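Local coordinates for D-3-phosphoglycerate dehydrogenase oxidoreductase protein (Ralstonia solanacearum, PDB 3GG9) that probably oxidises 3-phospho-D-glycerate with NAD as cofactor, as a member of the D-isomer specific 2-hydroxyacid dehydrogenase family, at residues L219-R224 with S231-A236; V262-L265 with R269-M272. One frame throughout, in Å; residues are numbered along the deposited sequence.

Contact 1: residues L219-R224 with S231-A236; sequences LSVHLR and SIITVA. Unlike the reference sequence in segment 231-236: Ser231 (reference Gly), Ile233 (reference Val). With SO4 (sulfate ion), chain F; SO4 (sulfate ion), chain E.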
loop_
_atom_site.group_PDB
_atom_site.type_symbol
_atom_site.label_atom_id
_atom_site.label_comp_id
_atom_site.label_asym_id
_atom_site.label_seq_id
_atom_site.Cartn_x
_atom_site.Cartn_y
_atom_site.Cartn_z
ATOM N N LEU A 219 10.966 -7.197 -7.811
ATOM C CA LEU A 219 12.225 -7.635 -7.223
ATOM C C LEU A 219 12.500 -6.799 -5.988
ATOM O O LEU A 219 12.608 -5.566 -6.048
ATOM C CB LEU A 219 13.379 -7.561 -8.234
ATOM C CG LEU A 219 14.692 -8.272 -7.848
ATOM C CD1 LEU A 219 15.444 -8.637 -9.114
ATOM C CD2 LEU A 219 15.600 -7.479 -6.890
ATOM N N SER A 220 12.632 -7.469 -4.856
ATOM C CA SER A 220 12.853 -6.737 -3.635
ATOM C C SER A 220 14.151 -7.136 -2.990
ATOM O O SER A 220 14.443 -8.342 -2.847
ATOM C CB SER A 220 11.680 -6.902 -2.671
ATOM O OG SER A 220 11.883 -6.073 -1.548
ATOM N N VAL A 221 14.911 -6.112 -2.592
ATOM C CA VAL A 221 16.270 -6.257 -2.010
ATOM C C VAL A 221 16.320 -6.244 -0.477
ATOM O O VAL A 221 15.908 -5.272 0.160
ATOM C CB VAL A 221 17.232 -5.145 -2.560
ATOM C CG1 VAL A 221 18.656 -5.437 -2.144
ATOM C CG2 VAL A 221 17.158 -5.129 -4.043
ATOM N N HIS A 222 16.833 -7.332 0.109
ATOM C CA HIS A 222 16.962 -7.448 1.558
ATOM C C HIS A 222 18.350 -7.865 2.025
ATOM O O HIS A 222 18.551 -8.979 2.510
ATOM C CB HIS A 222 15.893 -8.382 2.064
ATOM C CG HIS A 222 14.527 -7.926 1.693
ATOM N ND1 HIS A 222 13.909 -6.875 2.326
ATOM C CD2 HIS A 222 13.698 -8.316 0.700
ATOM C CE1 HIS A 222 12.737 -6.660 1.759
ATOM N NE2 HIS A 222 12.590 -7.515 0.765
ATOM N N LEU A 223 19.296 -6.944 1.892
ATOM C CA LEU A 223 20.698 -7.202 2.213
ATOM C C LEU A 223 21.190 -6.153 3.191
ATOM O O LEU A 223 20.758 -5.004 3.138
ATOM C CB LEU A 223 21.554 -7.122 0.940
ATOM C CG LEU A 223 21.272 -8.073 -0.223
ATOM C CD1 LEU A 223 22.037 -7.650 -1.470
ATOM C CD2 LEU A 223 21.640 -9.507 0.178
ATOM N N ARG A 224 22.090 -6.553 4.080
ATOM C CA ARG A 224 22.810 -5.623 4.930
ATOM C C ARG A 224 23.940 -5.046 4.089
ATOM O O ARG A 224 24.474 -5.734 3.191
ATOM C CB ARG A 224 23.361 -6.330 6.176
ATOM C CG ARG A 224 22.280 -6.908 7.126
ATOM C CD ARG A 224 21.773 -5.877 8.139
ATOM N NE ARG A 224 20.475 -6.250 8.715
ATOM C CZ ARG A 224 19.679 -5.445 9.428
ATOM N NH1 ARG A 224 18.530 -5.910 9.895
ATOM N NH2 ARG A 224 20.014 -4.179 9.683
ATOM N N SER A 231 27.366 -1.742 -3.889
ATOM C CA SER A 231 27.268 -1.702 -5.363
ATOM C C SER A 231 27.056 -3.065 -5.995
ATOM O O SER A 231 27.411 -3.270 -7.155
ATOM C CB SER A 231 28.489 -1.023 -6.016
ATOM O OG SER A 231 28.753 0.232 -5.427
ATOM N N ILE A 232 26.451 -3.987 -5.244
ATOM C CA ILE A 232 26.246 -5.354 -5.723
ATOM C C ILE A 232 25.227 -5.392 -6.861
ATOM O O ILE A 232 25.175 -6.346 -7.642
ATOM C CB ILE A 232 25.836 -6.306 -4.560
ATOM C CG1 ILE A 232 26.066 -7.781 -4.930
ATOM C CG2 ILE A 232 24.402 -6.017 -4.075
ATOM C CD1 ILE A 232 25.911 -8.749 -3.775
ATOM N N ILE A 233 24.414 -4.342 -6.947
ATOM C CA ILE A 233 23.422 -4.227 -7.997
ATOM C C ILE A 233 23.936 -3.123 -8.908
ATOM O O ILE A 233 24.166 -2.001 -8.480
ATOM C CB ILE A 233 22.013 -3.917 -7.422
ATOM C CG1 ILE A 233 21.559 -5.075 -6.529
ATOM C CG2 ILE A 233 20.993 -3.730 -8.532
ATOM C CD1 ILE A 233 20.304 -4.768 -5.747
ATOM N N THR A 234 24.150 -3.476 -10.163
ATOM C CA THR A 234 24.703 -2.546 -11.128
ATOM C C THR A 234 23.610 -2.102 -12.080
ATOM O O THR A 234 22.516 -2.653 -12.063
ATOM C CB THR A 234 25.814 -3.233 -11.927
ATOM O OG1 THR A 234 25.246 -4.301 -12.697
ATOM C CG2 THR A 234 26.870 -3.795 -10.988
ATOM N N VAL A 235 23.904 -1.115 -12.931
ATOM C CA VAL A 235 23.001 -0.737 -14.019
ATOM C C VAL A 235 22.760 -1.892 -14.984
ATOM O O VAL A 235 21.672 -2.004 -15.527
ATOM C CB VAL A 235 23.526 0.485 -14.858
ATOM C CG1 VAL A 235 22.564 0.837 -15.981
ATOM C CG2 VAL A 235 23.674 1.673 -13.997
ATOM N N ALA A 236 23.762 -2.744 -15.200
ATOM C CA ALA A 236 23.596 -3.895 -16.091
ATOM C C ALA A 236 22.528 -4.841 -15.539
ATOM O O ALA A 236 21.669 -5.324 -16.288
ATOM C CB ALA A 236 24.918 -4.634 -16.298
HETATM S S SO4 F . 18.177 -9.271 8.397
HETATM O O1 SO4 F . 17.737 -8.485 9.545
HETATM O O2 SO4 F . 19.475 -8.791 7.893
HETATM O O3 SO4 F . 18.334 -10.657 8.852
HETATM O O4 SO4 F . 17.195 -9.139 7.311
HETATM S S SO4 E . 18.083 -3.214 13.464
HETATM O O1 SO4 E . 17.429 -1.947 13.716
HETATM O O2 SO4 E . 18.934 -3.566 14.585
HETATM O O3 SO4 E . 17.068 -4.247 13.296
HETATM O O4 SO4 E . 18.868 -3.077 12.238
#
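Two pairs of apolar side chains join the end of strand 218-221 and the residues just after it to the loop that leads into helix 235-238. Val221 and Ile233 reach toward each other tip to tip, with Val221 CG2 3.6 Å from Ile233 CD1. Ile233 CG1 lies anti to its own carbonyl carbon (chi1 -63°), and chi2 (171°) keeps the chain extended, which carries CD1 to the valine methyls. Leu223 and Ile232 cross at about a right angle, Leu223 CD1 resting 3.9 Å from Ile232 CG2. Branched aliphatic residues suit both places because they present methyls to each other, and Phe166 of strand 162-166 packs on Leu223, Ile232 and Ile233 as well.

The polar chemistry lies outside this apolar patch, just past the end of strand 218-221, at two sulfate ions probably from the crystallisation liquor. Arg224 turns its guanidinium edge to one in a two-pronged, nearly straight grip: NE bonds O2 at 2.9 Å and NH1 bonds O1 at 2.7 Å. NH2 bonds O4 of the second at 3.0 Å, more bent. Thr234 is the N-cap of helix 235-238.

The apolar pairs join elements of the beta-alpha-beta unit of strand 218-221, helix 235-238 and strand 246-249; a sulfate on the amides of Lys170 and Ile171, in a GxGxxG-like turn, is consistent with the dinucleotide cleft of a Rossmann domain.

Contact 2: residues V262-L265 with R269-M272; sequences VTAL and RPGM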
loop_
_atom_site.group_PDB
_atom_site.type_symbol
_atom_site.label_atom_id
_atom_site.label_comp_id
_atom_site.label_asym_id
_atom_site.label_seq_id
_atom_site.Cartn_x
_atom_site.Cartn_y
_atom_site.Cartn_z
ATOM N N VAL A 262 18.539 5.713 -11.060
ATOM C CA VAL A 262 18.077 6.795 -11.916
ATOM C C VAL A 262 18.405 6.436 -13.363
ATOM O O VAL A 262 17.523 6.505 -14.222
ATOM C CB VAL A 262 18.707 8.150 -11.526
ATOM C CG1 VAL A 262 18.459 9.208 -12.635
ATOM C CG2 VAL A 262 18.166 8.627 -10.172
ATOM N N THR A 263 19.643 5.993 -13.593
ATOM C CA THR A 263 20.117 5.621 -14.929
ATOM C C THR A 263 19.240 4.536 -15.539
ATOM O O THR A 263 18.749 4.700 -16.645
ATOM C CB THR A 263 21.614 5.203 -14.920
ATOM O OG1 THR A 263 22.411 6.287 -14.416
ATOM C CG2 THR A 263 22.111 4.826 -16.333
ATOM N N ALA A 264 18.986 3.461 -14.792
ATOM C CA ALA A 264 18.173 2.367 -15.305
ATOM C C ALA A 264 16.712 2.774 -15.554
ATOM O O ALA A 264 16.127 2.396 -16.582
ATOM C CB ALA A 264 18.251 1.164 -14.379
ATOM N N LEU A 265 16.126 3.555 -14.646
ATOM C CA LEU A 265 14.756 4.032 -14.851
ATOM C C LEU A 265 14.649 4.880 -16.110
ATOM O O LEU A 265 13.707 4.724 -16.887
ATOM C CB LEU A 265 14.220 4.793 -13.635
ATOM C CG LEU A 265 13.834 3.948 -12.411
ATOM C CD1 LEU A 265 13.537 4.872 -11.249
ATOM C CD2 LEU A 265 12.640 3.023 -12.675
ATOM N N ARG A 269 14.088 0.165 -18.081
ATOM C CA ARG A 269 14.148 -1.162 -17.420
ATOM C C ARG A 269 14.902 -0.992 -16.101
ATOM O O ARG A 269 16.067 -0.605 -16.112
ATOM C CB ARG A 269 14.845 -2.211 -18.293
ATOM C CG ARG A 269 14.154 -2.455 -19.636
ATOM C CD ARG A 269 15.044 -3.177 -20.629
ATOM N NE ARG A 269 14.891 -4.612 -20.469
ATOM C CZ ARG A 269 14.139 -5.384 -21.242
ATOM N NH1 ARG A 269 14.062 -6.679 -20.980
ATOM N NH2 ARG A 269 13.486 -4.875 -22.277
ATOM N N PRO A 270 14.237 -1.239 -14.951
ATOM C CA PRO A 270 12.848 -1.666 -14.742
ATOM C C PRO A 270 11.875 -0.531 -15.092
ATOM O O PRO A 270 12.315 0.585 -15.338
ATOM C CB PRO A 270 12.806 -1.961 -13.244
ATOM C CG PRO A 270 13.805 -1.012 -12.657
ATOM C CD PRO A 270 14.940 -1.016 -13.672
ATOM N N GLY A 271 10.579 -0.817 -15.111
ATOM C CA GLY A 271 9.566 0.195 -15.410
ATOM C C GLY A 271 9.245 1.098 -14.227
ATOM O O GLY A 271 8.817 2.250 -14.395
ATOM N N MET A 272 9.439 0.575 -13.021
ATOM C CA MET A 272 9.064 1.315 -11.820
ATOM C C MET A 272 9.956 0.935 -10.651
ATOM O O MET A 272 10.511 -0.169 -10.604
ATOM C CB MET A 272 7.578 1.077 -11.484
ATOM C CG MET A 272 7.003 1.969 -10.328
ATOM S SD MET A 272 5.204 1.990 -10.074
ATOM C CE MET A 272 4.758 2.758 -11.647
HETATM O O HOH W 1 11.653 3.095 -16.180
#
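Leu265 and Ala264, on helix 260-267, meet the returning chain at Arg269 and Pro270. The CB of Leu265 leaves the backbone away from that chain, yet CG stands beside the backbone N (chi1 -74°), which brings one branch round. CD2 comes to 3.6 Å from Pro270 O and to 4.2 Å from Pro270 CG, and it also passes over the backbone near the start of strand 272-275. A leucine suits this spot because its reach lets a single methyl, CD2, lie against both the proline ring and the backbone of Gly271 and Met272.

Ala264 is small enough for the chain to run close by. Its CB lies 3.3 Å from Arg269 O and 4.0 Å from Pro270 CD. The peptide before Pro270 is cis, which bends the chain sharply, and the ring then packs on Leu238 and Phe247 as well. Arg269 and Met272 both start away from the helix at CB. The first makes a weak bond from NE to Thr239 O, while the second runs out extended as far as SD, with CG anti to the backbone N (chi1 -172°), and touches Arg125 and Leu143.

Backbone groups finish the join. Arg269 N makes a weak bond to Ala264 O, at 3.4 Å and bent, and so reaches five residues back as the helix ends. The two acceptors Ala264 O and Arg269 O also stand 3.0 Å apart, a pairing that is probably unfavourable. A water lies 2.7 Å from both Leu265 O and Pro270 O and can donate to either, though it has more acceptors in reach than protons. Gly271 O is bonded by Asn294 ND2.

This is the tight helix-to-strand return of a Rossmann beta-alpha-beta unit, in which helix 260-267 connects the neighbouring parallel strands 246-249 and 272-275.

Overall arrangement
Both contacts pack around the seven-stranded parallel sheet of the nucleotide-binding domain and follow one another along the chain, their centres about 13 Å apart. Contact 1 lies where a strand ends and a loop begins, partly buried, and pairs branched apolar side chains while its arginine turns to bound anions. Contact 2 is the more fully buried; it joins the end of a helix to the approach to the next strand, and relies on backbone atoms, a cis-proline and a water more than on side-chain pairs. Strand 246-249 receives side chains from both, through Phe247, and Val235 CG1 packs 4.0 Å from Thr263 CG2 where the two meet.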